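Local coordinates for protein serine acetyltransferase 1, putative (Entamoeba histolytica, PDB 7BW9) that probably transfers an acetyl group to serine on the route to cysteine, and is seen here with cysteine bound, at residues 187-192 with 219-224; 240-245 with 257-262; 135-140 with 170-175; 193-198 with 227-232; 246-251 with 264-269. All blocks are in the same frame, centred on the assembly; numbering follows the deposited sequence.

Contact 1: 187-192 with 219-224. With CYS (cysteine), chain E.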
# COMPACT_ATOMS: atom_id res chain seq x y z
N GLY A 187 16.29 0.91 -5.20
CA GLY A 187 16.71 -0.26 -5.96
C GLY A 187 17.91 -1.00 -5.38
O GLY A 187 18.56 -0.56 -4.43
N GLU A 188 18.19 -2.13 -6.03
CA GLU A 188 19.14 -3.11 -5.51
C GLU A 188 20.52 -2.52 -5.26
O GLU A 188 21.17 -2.87 -4.27
CB GLU A 188 19.25 -4.28 -6.48
CG GLU A 188 20.29 -5.32 -6.14
CD GLU A 188 20.22 -6.53 -7.07
OE1 GLU A 188 19.73 -6.39 -8.21
OE2 GLU A 188 20.64 -7.63 -6.66
N THR A 189 21.00 -1.65 -6.15
CA THR A 189 22.38 -1.20 -6.07
C THR A 189 22.51 0.21 -5.51
O THR A 189 23.61 0.77 -5.51
CB THR A 189 23.06 -1.31 -7.44
OG1 THR A 189 22.53 -0.29 -8.31
CG2 THR A 189 22.80 -2.70 -8.04
N ALA A 190 21.42 0.79 -5.01
CA ALA A 190 21.48 2.12 -4.46
C ALA A 190 22.23 2.12 -3.13
O ALA A 190 22.26 1.12 -2.40
CB ALA A 190 20.08 2.69 -4.26
N VAL A 191 22.84 3.27 -2.83
CA VAL A 191 23.62 3.48 -1.61
C VAL A 191 23.15 4.79 -0.98
O VAL A 191 23.06 5.82 -1.67
CB VAL A 191 25.13 3.54 -1.90
CG1 VAL A 191 25.90 3.84 -0.62
CG2 VAL A 191 25.61 2.23 -2.54
N ILE A 192 22.87 4.75 0.31
CA ILE A 192 22.35 5.89 1.05
C ILE A 192 23.27 6.13 2.23
O ILE A 192 23.58 5.19 2.97
CB ILE A 192 20.91 5.63 1.54
CG1 ILE A 192 19.93 5.52 0.35
CG2 ILE A 192 20.48 6.72 2.53
CD1 ILE A 192 18.61 4.83 0.75
N GLY A 219 28.20 -6.77 -11.28
CA GLY A 219 28.76 -5.70 -10.43
C GLY A 219 28.36 -4.31 -10.90
O GLY A 219 28.99 -3.35 -10.50
N ASN A 220 27.29 -4.21 -11.67
CA ASN A 220 26.80 -2.92 -12.20
C ASN A 220 26.28 -2.00 -11.09
O ASN A 220 25.87 -2.48 -10.03
CB ASN A 220 25.62 -3.14 -13.14
CG ASN A 220 24.38 -3.61 -12.41
OD1 ASN A 220 23.61 -2.81 -11.90
ND2 ASN A 220 24.19 -4.91 -12.34
N LYS A 221 26.34 -0.69 -11.33
CA LYS A 221 25.67 0.26 -10.42
C LYS A 221 24.65 0.97 -11.31
O LYS A 221 25.06 1.72 -12.18
CB LYS A 221 26.66 1.15 -9.67
CG LYS A 221 26.00 2.27 -8.90
CD LYS A 221 26.33 2.33 -7.43
CE LYS A 221 25.64 3.48 -6.73
NZ LYS A 221 25.36 4.59 -7.66
N ARG A 222 23.38 0.68 -11.13
CA ARG A 222 22.35 1.24 -12.00
C ARG A 222 21.35 2.11 -11.24
O ARG A 222 20.42 2.64 -11.84
CB ARG A 222 21.62 0.12 -12.75
CG ARG A 222 20.94 -0.91 -11.82
CD ARG A 222 20.39 -2.12 -12.60
NE ARG A 222 19.44 -2.91 -11.83
CZ ARG A 222 19.76 -3.86 -10.95
NH1 ARG A 222 21.04 -4.18 -10.72
NH2 ARG A 222 18.80 -4.52 -10.30
N HIS A 223 21.53 2.27 -9.94
CA HIS A 223 20.67 3.03 -9.05
C HIS A 223 21.53 4.09 -8.39
O HIS A 223 22.76 3.99 -8.41
CB HIS A 223 20.03 2.12 -7.98
CG HIS A 223 19.22 1.00 -8.54
ND1 HIS A 223 19.62 -0.32 -8.48
CD2 HIS A 223 18.02 1.00 -9.19
CE1 HIS A 223 18.71 -1.08 -9.07
NE2 HIS A 223 17.73 -0.31 -9.50
N PRO A 224 20.93 5.11 -7.78
CA PRO A 224 21.73 6.23 -7.27
C PRO A 224 22.47 5.91 -5.98
O PRO A 224 22.07 5.05 -5.18
CB PRO A 224 20.68 7.32 -7.01
CG PRO A 224 19.51 6.94 -7.85
CD PRO A 224 19.50 5.45 -7.84
N CYS E . 13.71 -3.19 -10.81
CA CYS E . 14.49 -2.43 -11.81
C CYS E . 15.99 -2.64 -11.58
O CYS E . 16.33 -3.36 -10.65
CB CYS E . 14.14 -0.94 -11.78
SG CYS E . 14.47 -0.12 -10.20
OXT CYS E . 16.77 -2.11 -12.32
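Val191 N donates to Pro224 O at 3.0 Å, tying residues 187-192 to 219-224 where successive coils of the left-handed beta-helix lie side by side. Just before this bond the chain makes a type I turn from Gly187 to Ala190, and the loop that carries His223 runs past it, the CA atoms of Ala190 and His223 coming to 4.7 Å. Thr189 is the main grip on that loop. With chi1 at 72°, its OG1 is wedged between the backbone N and the carbonyl carbon and turned inward, where it accepts from Arg222 N, more weakly from His223 N, and meets His223 ND1 at 2.9 Å. Thr189 N reaches the same ND1 from 30° out of the ring plane, so this end of the imidazole is held twice. Gly187 CA sits 3.6 Å from the His223 ring centroid in a CH-pi contact over one face, while Arg222 CG lies over the other. Glu188 OE1 uses its anti lone pair to form a salt bridge with Arg222 NH2 at 3.0 Å, the carboxylate and guanidinium planes standing 85° apart; its OE2 goes to Tyr143. Asn220 OD1 receives Arg222 NH1 in plane. The bound cysteine, also held by Asp114 and Asp179 of the second subunit, takes Arg222 NE on OXT at 2.8 Å and NH2 on O, and sets its SG 3.3 Å from His223 NE2.

Contact 2: 240-245 with 257-262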
# COMPACT_ATOMS: atom_id res chain seq x y z
N GLY A 240 18.99 6.42 -12.17
CA GLY A 240 20.22 6.04 -12.85
C GLY A 240 21.38 5.91 -11.90
O GLY A 240 21.28 6.14 -10.68
N ASN A 241 22.52 5.55 -12.48
CA ASN A 241 23.79 5.48 -11.74
C ASN A 241 24.41 6.88 -11.65
O ASN A 241 25.38 7.23 -12.31
CB ASN A 241 24.75 4.51 -12.39
CG ASN A 241 26.12 4.50 -11.71
OD1 ASN A 241 26.28 4.88 -10.54
ND2 ASN A 241 27.12 4.08 -12.45
N ILE A 242 23.80 7.68 -10.78
CA ILE A 242 24.25 9.04 -10.54
C ILE A 242 24.54 9.15 -9.05
O ILE A 242 24.13 8.31 -8.25
CB ILE A 242 23.20 10.07 -10.97
CG1 ILE A 242 21.91 9.88 -10.17
CG2 ILE A 242 22.95 9.96 -12.48
CD1 ILE A 242 20.73 10.70 -10.68
N THR A 243 25.25 10.21 -8.70
CA THR A 243 25.65 10.47 -7.32
C THR A 243 25.04 11.79 -6.88
O THR A 243 25.08 12.77 -7.63
CB THR A 243 27.17 10.49 -7.18
OG1 THR A 243 27.69 9.18 -7.42
CG2 THR A 243 27.57 10.93 -5.79
N ILE A 244 24.46 11.79 -5.69
CA ILE A 244 23.94 13.00 -5.05
C ILE A 244 24.83 13.29 -3.86
O ILE A 244 24.91 12.49 -2.93
CB ILE A 244 22.48 12.82 -4.60
CG1 ILE A 244 21.57 12.44 -5.78
CG2 ILE A 244 21.97 14.08 -3.88
CD1 ILE A 244 21.75 13.29 -6.99
N GLY A 245 25.49 14.44 -3.88
CA GLY A 245 26.41 14.78 -2.82
C GLY A 245 25.71 14.93 -1.48
O GLY A 245 24.49 14.93 -1.36
N THR A 257 18.33 13.18 -13.15
CA THR A 257 18.97 12.17 -13.97
C THR A 257 20.47 12.44 -14.14
O THR A 257 21.12 11.75 -14.93
CB THR A 257 18.32 12.08 -15.36
OG1 THR A 257 18.18 13.40 -15.90
CG2 THR A 257 16.94 11.42 -15.28
N GLN A 258 21.01 13.41 -13.42
CA GLN A 258 22.42 13.77 -13.47
C GLN A 258 22.98 13.86 -12.06
O GLN A 258 22.24 14.05 -11.09
CB GLN A 258 22.61 15.13 -14.16
CG GLN A 258 21.91 15.23 -15.50
CD GLN A 258 21.96 16.63 -16.06
OE1 GLN A 258 21.40 17.57 -15.47
NE2 GLN A 258 22.62 16.79 -17.19
N ASN A 259 24.30 13.71 -11.96
CA ASN A 259 25.00 13.93 -10.71
C ASN A 259 24.66 15.30 -10.15
O ASN A 259 24.35 16.24 -10.88
CB ASN A 259 26.52 13.85 -10.89
CG ASN A 259 26.99 12.45 -11.24
OD1 ASN A 259 26.32 11.46 -10.97
ND2 ASN A 259 28.19 12.37 -11.83
N ILE A 260 24.71 15.42 -8.83
CA ILE A 260 24.46 16.67 -8.13
C ILE A 260 25.56 16.83 -7.08
O ILE A 260 25.73 15.97 -6.22
CB ILE A 260 23.07 16.70 -7.48
CG1 ILE A 260 21.99 16.63 -8.57
CG2 ILE A 260 22.87 17.95 -6.66
CD1 ILE A 260 20.61 16.72 -8.03
N ASP A 261 26.32 17.92 -7.18
CA ASP A 261 27.39 18.22 -6.24
C ASP A 261 26.81 18.49 -4.85
O ASP A 261 25.62 18.74 -4.68
CB ASP A 261 28.19 19.44 -6.71
CG ASP A 261 28.74 19.28 -8.11
OD1 ASP A 261 28.85 18.13 -8.59
OD2 ASP A 261 29.06 20.32 -8.74
N GLN A 262 27.69 18.47 -3.86
CA GLN A 262 27.28 18.72 -2.48
C GLN A 262 26.75 20.15 -2.31
O GLN A 262 26.94 21.02 -3.15
CB GLN A 262 28.46 18.50 -1.54
CG GLN A 262 29.60 19.47 -1.76
CD GLN A 262 30.84 19.09 -0.96
OE1 GLN A 262 31.45 18.05 -1.21
NE2 GLN A 262 31.20 19.92 0.01
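The carboxamide of Asn259 is the flat side-chain group that reaches across to residues 240-245. Its OD1 accepts Thr243 N at 2.8 Å, with the donor tilted 35° from the carbonyl plane, and Ile242 CA crowds the same oxygen at 3.2 Å. Asn259 chi1 of -67° swings CG anti to its own carbonyl carbon, which points OD1 at the neighbouring backbone. Flat peptide groups meet Ile242 in turn: its CG2 rests 3.5 Å from Thr257 O, and its CD1 approaches Gln258 O at 3.7 Å. The two segments run the same way, their directions 21° apart, as consecutive coils of a left-handed beta-helix do, and the backbones are bridged once, between Ile244 and Ile260. Thr243 O accepts Ile260 N at 2.9 Å, and Ile260 O accepts Gly245 N at 2.8 Å. The side-chain bond from Thr243 N to Asn259 OD1 continues this row of two main-chain bonds. Ile244 and Ile260 lie side by side and point the same way; a bend at chi2 of Ile244 carries its CD1 to 3.7 Å from Ile260 CB. Further out, Ile260 leans on Val248, while Thr257 and Gln258 pack against His271 of the second subunit and Ile260 against Gln274 of that subunit. Beyond the bridge, glycine lets the backbones close up, Gly245 CA passing 4.0 Å from Gln262 N.

Contact 3: 135-140 with 170-175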
# COMPACT_ATOMS: atom_id res chain seq x y z
N ILE A 135 13.02 -4.67 8.98
CA ILE A 135 13.10 -5.77 8.03
C ILE A 135 14.31 -5.62 7.11
O ILE A 135 15.03 -6.60 6.85
CB ILE A 135 11.80 -5.87 7.22
CG1 ILE A 135 10.61 -6.00 8.16
CG2 ILE A 135 11.84 -7.05 6.25
CD1 ILE A 135 10.62 -7.29 9.02
N GLN A 136 14.56 -4.40 6.60
CA GLN A 136 15.60 -4.23 5.58
C GLN A 136 16.99 -4.55 6.14
O GLN A 136 17.80 -5.19 5.46
CB GLN A 136 15.59 -2.81 5.01
CG GLN A 136 16.23 -2.71 3.59
CD GLN A 136 17.74 -2.58 3.61
OE1 GLN A 136 18.30 -2.12 4.60
NE2 GLN A 136 18.41 -3.00 2.54
N ARG A 137 17.28 -4.10 7.36
CA ARG A 137 18.59 -4.36 7.94
C ARG A 137 18.79 -5.85 8.20
O ARG A 137 19.92 -6.35 8.08
CB ARG A 137 18.76 -3.52 9.20
CG ARG A 137 18.67 -2.02 8.87
CD ARG A 137 19.36 -1.15 9.89
NE ARG A 137 19.16 0.28 9.68
CZ ARG A 137 19.87 1.02 8.82
NH1 ARG A 137 20.81 0.46 8.07
NH2 ARG A 137 19.64 2.33 8.73
N VAL A 138 17.72 -6.59 8.51
CA VAL A 138 17.82 -8.04 8.58
C VAL A 138 18.05 -8.62 7.19
O VAL A 138 19.00 -9.38 6.97
CB VAL A 138 16.56 -8.65 9.22
CG1 VAL A 138 16.50 -10.13 8.94
CG2 VAL A 138 16.53 -8.35 10.71
N ALA A 139 17.18 -8.26 6.24
CA ALA A 139 17.24 -8.84 4.90
C ALA A 139 18.59 -8.59 4.25
O ALA A 139 19.09 -9.44 3.50
CB ALA A 139 16.13 -8.25 4.02
N HIS A 140 19.16 -7.41 4.48
CA HIS A 140 20.40 -7.03 3.80
C HIS A 140 21.56 -7.93 4.21
O HIS A 140 22.44 -8.24 3.39
CB HIS A 140 20.72 -5.56 4.09
CG HIS A 140 21.97 -5.07 3.43
ND1 HIS A 140 22.12 -5.03 2.06
CD2 HIS A 140 23.11 -4.56 3.95
CE1 HIS A 140 23.31 -4.54 1.77
NE2 HIS A 140 23.94 -4.25 2.90
N THR A 170 20.01 -3.00 -1.16
CA THR A 170 20.28 -1.59 -0.87
C THR A 170 21.20 -1.45 0.35
O THR A 170 21.01 -2.12 1.36
CB THR A 170 18.96 -0.85 -0.63
OG1 THR A 170 18.09 -1.05 -1.75
CG2 THR A 170 19.20 0.62 -0.43
N SER A 171 22.20 -0.57 0.22
CA SER A 171 23.13 -0.24 1.30
C SER A 171 22.71 1.09 1.94
O SER A 171 22.67 2.12 1.25
CB SER A 171 24.56 -0.14 0.76
OG SER A 171 25.45 0.19 1.80
N ILE A 172 22.41 1.07 3.23
CA ILE A 172 21.83 2.21 3.91
C ILE A 172 22.59 2.50 5.20
O ILE A 172 22.72 1.63 6.06
CB ILE A 172 20.33 1.97 4.22
CG1 ILE A 172 19.57 1.72 2.92
CG2 ILE A 172 19.76 3.16 5.04
CD1 ILE A 172 18.09 1.37 3.10
N GLY A 173 23.05 3.74 5.35
CA GLY A 173 23.75 4.16 6.55
C GLY A 173 22.80 4.41 7.71
O GLY A 173 21.62 4.08 7.69
N ASN A 174 23.35 5.06 8.74
CA ASN A 174 22.63 5.16 9.99
C ASN A 174 21.76 6.42 10.04
O ASN A 174 21.90 7.35 9.23
CB ASN A 174 23.61 5.11 11.18
CG ASN A 174 24.66 6.20 11.14
OD1 ASN A 174 24.35 7.40 11.20
ND2 ASN A 174 25.91 5.80 11.08
N HIS A 175 20.84 6.43 11.01
CA HIS A 175 19.91 7.54 11.23
C HIS A 175 19.08 7.83 9.98
O HIS A 175 18.86 8.99 9.61
CB HIS A 175 20.64 8.81 11.68
CG HIS A 175 21.31 8.68 13.02
ND1 HIS A 175 22.63 8.30 13.16
CD2 HIS A 175 20.86 8.93 14.27
CE1 HIS A 175 22.96 8.31 14.44
NE2 HIS A 175 21.89 8.68 15.14
O HOH W 1 21.06 -1.56 4.26
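Arg137 reaches from helix 128-144 to the carbonyls of Ile172, the last residue of strand 171-172, and of Gly173 just after it: NH1 donates to Ile172 O at 3.0 Å and NH2 to Gly173 O at 2.8 Å. The first oxygen lies in the guanidinium plane, yet the donor stands 45° above the plane of the Ile172 carbonyl; the second bond is tilted at both ends. At the other end of the strand, Gln136 bends at chi2 (-84°) to put NE2 on Thr170 O at 3.0 Å. A water bridges Gln136 to the strand, donating to Gln136 OE1 at 2.8 Å and to Thr170 O, and accepting weakly from Ile172 N. His140 presents a ring face to that same Thr170 O, which lies 3.1 Å above its plane, toward the rim, while its ND1 is bonded to Pro168 O. Ile172 fits its methyls beside these polar groups, CD1 3.8 Å from Gln136 OE1 and CG2 near Arg137 NH2. In the second shell, a salt bridge from Asp106 to Arg137 NE steadies the guanidinium, Gln136 NE2 is shared with His167 O, and Thr170 OG1 is anchored on Gly187 O. Across these two segments helix 128-144 meets the first coil of the left-handed beta-helix mainly through polar side chains and main-chain carbonyls. With Asp106 and two carbonyl oxygens around it, the buried Arg137 probably keeps its positive charge.

Contact 4: 193-198 with 227-232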
# COMPACT_ATOMS: atom_id res chain seq x y z
N GLY A 193 23.69 7.39 2.41
CA GLY A 193 24.56 7.75 3.52
C GLY A 193 23.83 7.90 4.84
O GLY A 193 22.78 7.29 5.06
N ASN A 194 24.39 8.74 5.72
CA ASN A 194 23.88 8.92 7.08
C ASN A 194 22.97 10.14 7.17
O ASN A 194 23.13 11.12 6.42
CB ASN A 194 25.02 9.06 8.09
CG ASN A 194 26.02 7.90 8.02
OD1 ASN A 194 25.64 6.74 7.82
ND2 ASN A 194 27.30 8.22 8.16
N TRP A 195 22.02 10.08 8.10
CA TRP A 195 21.10 11.18 8.38
C TRP A 195 20.31 11.60 7.14
O TRP A 195 20.03 12.78 6.94
CB TRP A 195 21.85 12.39 8.98
CG TRP A 195 22.01 12.21 10.46
CD1 TRP A 195 23.13 11.81 11.11
CD2 TRP A 195 21.00 12.38 11.46
NE1 TRP A 195 22.89 11.73 12.46
CE2 TRP A 195 21.59 12.08 12.71
CE3 TRP A 195 19.64 12.76 11.43
CZ2 TRP A 195 20.88 12.15 13.90
CZ3 TRP A 195 18.94 12.82 12.62
CH2 TRP A 195 19.56 12.52 13.84
N CYS A 196 19.94 10.66 6.29
CA CYS A 196 19.08 11.00 5.16
C CYS A 196 17.61 10.91 5.55
O CYS A 196 17.23 10.18 6.47
CB CYS A 196 19.39 10.09 3.97
SG CYS A 196 21.06 10.49 3.33
N ARG A 197 16.80 11.71 4.85
CA ARG A 197 15.36 11.77 5.05
C ARG A 197 14.69 11.72 3.69
O ARG A 197 15.01 12.51 2.80
CB ARG A 197 14.95 13.03 5.82
CG ARG A 197 13.51 13.04 6.32
CD ARG A 197 13.30 14.11 7.40
NE ARG A 197 13.23 15.45 6.82
CZ ARG A 197 14.17 16.39 6.95
NH1 ARG A 197 15.27 16.13 7.66
NH2 ARG A 197 14.02 17.58 6.37
N VAL A 198 13.76 10.79 3.54
CA VAL A 198 13.08 10.52 2.28
C VAL A 198 11.58 10.48 2.54
O VAL A 198 11.14 9.87 3.52
CB VAL A 198 13.58 9.19 1.67
CG1 VAL A 198 12.77 8.84 0.47
CG2 VAL A 198 15.08 9.27 1.34
N GLY A 227 24.66 10.87 -0.59
CA GLY A 227 25.56 11.14 0.51
C GLY A 227 24.84 11.28 1.84
O GLY A 227 23.71 10.83 2.02
N ASP A 228 25.50 11.94 2.78
CA ASP A 228 24.93 12.20 4.10
C ASP A 228 24.08 13.46 4.08
O ASP A 228 24.29 14.38 3.29
CB ASP A 228 26.03 12.36 5.15
CG ASP A 228 27.05 11.22 5.15
OD1 ASP A 228 26.72 10.09 4.71
OD2 ASP A 228 28.19 11.47 5.59
N PHE A 229 23.13 13.51 5.02
CA PHE A 229 22.28 14.69 5.25
C PHE A 229 21.49 15.09 4.01
O PHE A 229 21.13 16.25 3.84
CB PHE A 229 23.11 15.87 5.78
CG PHE A 229 23.95 15.52 6.97
CD1 PHE A 229 23.38 15.41 8.22
CD2 PHE A 229 25.32 15.29 6.83
CE1 PHE A 229 24.15 15.06 9.34
CE2 PHE A 229 26.10 14.94 7.94
CZ PHE A 229 25.51 14.82 9.20
N VAL A 230 21.16 14.13 3.14
CA VAL A 230 20.35 14.42 1.96
C VAL A 230 18.88 14.33 2.33
O VAL A 230 18.46 13.39 3.02
CB VAL A 230 20.70 13.45 0.82
CG1 VAL A 230 19.70 13.56 -0.36
CG2 VAL A 230 22.12 13.70 0.33
N VAL A 231 18.08 15.30 1.87
CA VAL A 231 16.62 15.28 2.03
C VAL A 231 15.99 15.21 0.65
O VAL A 231 16.31 16.03 -0.23
CB VAL A 231 16.11 16.52 2.79
CG1 VAL A 231 14.60 16.46 2.92
CG2 VAL A 231 16.76 16.65 4.16
N ILE A 232 15.08 14.26 0.45
CA ILE A 232 14.41 14.10 -0.84
C ILE A 232 12.91 14.24 -0.64
O ILE A 232 12.27 13.38 -0.02
CB ILE A 232 14.77 12.78 -1.52
CG1 ILE A 232 16.28 12.59 -1.49
CG2 ILE A 232 14.26 12.79 -2.96
CD1 ILE A 232 16.74 11.27 -2.04
O HOH W 2 27.88 11.29 8.57
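Phe229 N donates to Asn194 O at 2.8 Å, one of the rungs that set two coils of the left-handed beta-helix in parallel register, continued by Arg197 N to Val230 O and Ile232 N to Arg197 O. Residues of equal rank therefore come side by side: Asn194 with Asp228, Trp195 with Phe229, Arg197 with Val231. At the corner, Trp195 and Phe229 both adopt the left-handed helical backbone conformation (phi 58°), and their rings run nearly parallel, 6° between planes. They are slid so far apart, with the Trp195 five-membered ring 5.4 Å from the Phe229 centroid, that they barely overlap; instead the CD1-CE1 side of Phe229 fits against Trp195 CB, 3.5 Å from CD1. On its far side the Trp195 ring system stacks with His175. Gly193 offers a hollow, and Asp228 OD1 enters it, 3.4 Å from Gly193 CA, to accept Asn194 N at 2.9 Å from above the carboxylate plane. Arg197 bends at chi3 (76°), and Val231 CG2 lies 3.4 Å above one face of its guanidinium, toward the rim. Arg197 NE is bonded to Tyr199 OH, and Ser208 of the third subunit packs on both Arg197 and Val231. On the other face, Val198 CG2 lies loosely beside Ile232 CD1. Asn194 OD1 accepts Asn174 N, and a water takes Asn194 ND2 at 3.2 Å and donates weakly to Asp228 OD2.

Contact 5: 246-251 with 264-269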
# COMPACT_ATOMS: atom_id res chain seq x y z
N SER A 246 26.54 15.08 -0.44
CA SER A 246 26.04 15.33 0.90
C SER A 246 25.42 16.72 1.00
O SER A 246 25.77 17.64 0.25
CB SER A 246 27.18 15.22 1.91
OG SER A 246 27.83 13.97 1.79
N ASN A 247 24.50 16.87 1.95
CA ASN A 247 23.86 18.15 2.27
C ASN A 247 23.05 18.70 1.09
O ASN A 247 22.95 19.92 0.91
CB ASN A 247 24.88 19.20 2.73
CG ASN A 247 25.58 18.80 4.03
OD1 ASN A 247 26.79 18.55 4.05
ND2 ASN A 247 24.82 18.75 5.11
N VAL A 248 22.45 17.82 0.29
CA VAL A 248 21.61 18.21 -0.84
C VAL A 248 20.16 18.06 -0.41
O VAL A 248 19.80 17.08 0.26
CB VAL A 248 21.92 17.35 -2.08
CG1 VAL A 248 20.81 17.48 -3.14
CG2 VAL A 248 23.28 17.74 -2.65
N LYS A 249 19.35 19.07 -0.72
CA LYS A 249 17.90 19.04 -0.52
C LYS A 249 17.23 19.03 -1.89
O LYS A 249 17.45 19.93 -2.71
CB LYS A 249 17.42 20.25 0.28
CG LYS A 249 18.34 20.67 1.42
CD LYS A 249 18.02 19.92 2.69
CE LYS A 249 18.87 20.39 3.87
NZ LYS A 249 18.43 21.71 4.42
N ILE A 250 16.42 18.01 -2.15
CA ILE A 250 15.73 17.89 -3.43
C ILE A 250 14.24 18.18 -3.22
O ILE A 250 13.58 17.53 -2.40
CB ILE A 250 15.97 16.51 -4.06
CG1 ILE A 250 17.46 16.36 -4.38
CG2 ILE A 250 15.10 16.33 -5.31
CD1 ILE A 250 17.92 14.93 -4.52
N GLY A 251 13.74 19.17 -3.95
CA GLY A 251 12.35 19.57 -3.81
C GLY A 251 11.40 18.53 -4.38
O GLY A 251 11.76 17.66 -5.15
N GLN A 264 23.88 21.56 -2.53
CA GLN A 264 22.92 22.08 -3.50
C GLN A 264 21.48 21.95 -3.00
O GLN A 264 21.11 20.94 -2.41
CB GLN A 264 23.04 21.34 -4.83
CG GLN A 264 24.37 21.46 -5.51
CD GLN A 264 24.70 22.89 -5.82
OE1 GLN A 264 24.16 23.46 -6.76
NE2 GLN A 264 25.57 23.48 -5.02
N ILE A 265 20.68 22.97 -3.28
CA ILE A 265 19.22 22.89 -3.21
C ILE A 265 18.70 22.77 -4.64
O ILE A 265 19.04 23.60 -5.49
CB ILE A 265 18.61 24.13 -2.54
CG1 ILE A 265 19.20 24.35 -1.14
CG2 ILE A 265 17.10 24.00 -2.48
CD1 ILE A 265 18.61 25.54 -0.43
N VAL A 266 17.95 21.71 -4.91
CA VAL A 266 17.43 21.42 -6.28
C VAL A 266 15.90 21.50 -6.25
O VAL A 266 15.29 20.94 -5.35
CB VAL A 266 17.91 20.05 -6.77
CG1 VAL A 266 17.52 19.78 -8.20
CG2 VAL A 266 19.41 19.89 -6.58
N PHE A 267 15.33 22.15 -7.26
CA PHE A 267 13.86 22.34 -7.31
C PHE A 267 13.40 22.52 -8.76
O PHE A 267 14.20 22.93 -9.61
CB PHE A 267 13.52 23.60 -6.51
CG PHE A 267 14.35 24.80 -6.86
CD1 PHE A 267 15.62 24.97 -6.32
CD2 PHE A 267 13.90 25.73 -7.77
CE1 PHE A 267 16.39 26.07 -6.67
CE2 PHE A 267 14.68 26.82 -8.13
CZ PHE A 267 15.92 26.99 -7.57
N ILE A 268 12.11 22.27 -9.00
CA ILE A 268 11.50 22.48 -10.34
C ILE A 268 11.64 23.96 -10.69
O ILE A 268 11.42 24.81 -9.82
CB ILE A 268 10.05 21.94 -10.36
CG1 ILE A 268 10.03 20.42 -10.19
CG2 ILE A 268 9.33 22.39 -11.62
CD1 ILE A 268 8.80 19.87 -9.52
N SER A 269 11.95 24.27 -11.95
CA SER A 269 12.31 25.63 -12.34
C SER A 269 11.13 26.60 -12.26
O SER A 269 11.34 27.80 -12.03
CB SER A 269 12.87 25.66 -13.77
OG SER A 269 13.92 24.71 -13.93
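Lys249 N donates a hydrogen bond to Gln264 O at 3.1 Å, Lys249 O receives Val266 N at 2.9 Å in an almost straight bond (175° at the hydrogen), and Val266 O takes Gly251 N at 2.7 Å. Two of these acceptors carry a softer partner as well: Gln264 O is approached by Val248 CA at 3.2 Å, and Lys249 O by Ile265 CA at 3.5 Å, both as CA-H...O contacts. Val248 CG1, anti to its backbone nitrogen (chi1 165°), leans over Gln264 O at 3.5 Å and comes loosely near Val266 CG2. These bonds pair strand 249-250 with 264-267, the last strand of this left-handed beta-helix sheet within the chain. The far edge of 264-267 is not left bare: it pairs antiparallel with a strand of the second subunit, carrying the sheet across the interface. The side-chain amide of Gln264 donates NE2 to Thr276 OG1 of the second subunit, with a weaker bond to Gln262 O, and Lys249 and Ile265, which share one face of the sheet, both pack on Phe209 of the third subunit. On the opposite face Ile250 CG1 lies 4.4 Å from Val266 CB.

Overall arrangement
Contact 3 closes first along the chain and joins helix 128-144 to the start of the left-handed beta-helix. Contacts 1 and 4 then alternate in sequence, as do contacts 2 and 5, because each coil passes from one sheet to the next. Strands 171-172, 191-192 and 243-244 put contacts 3, 1 and 2 on one sheet, whereas 4 and 5 share another, through 197-198, 231-232, 249-250 and 264-267. Neighbouring contacts have centres 11 to 16 Å apart, but 3 and 5, at opposite ends of the series, lie about 24 Å apart. The stack thus runs from the helical part, past a cysteine pocket, shared with the second subunit, at contact 1, to the intersubunit pairing at contact 5.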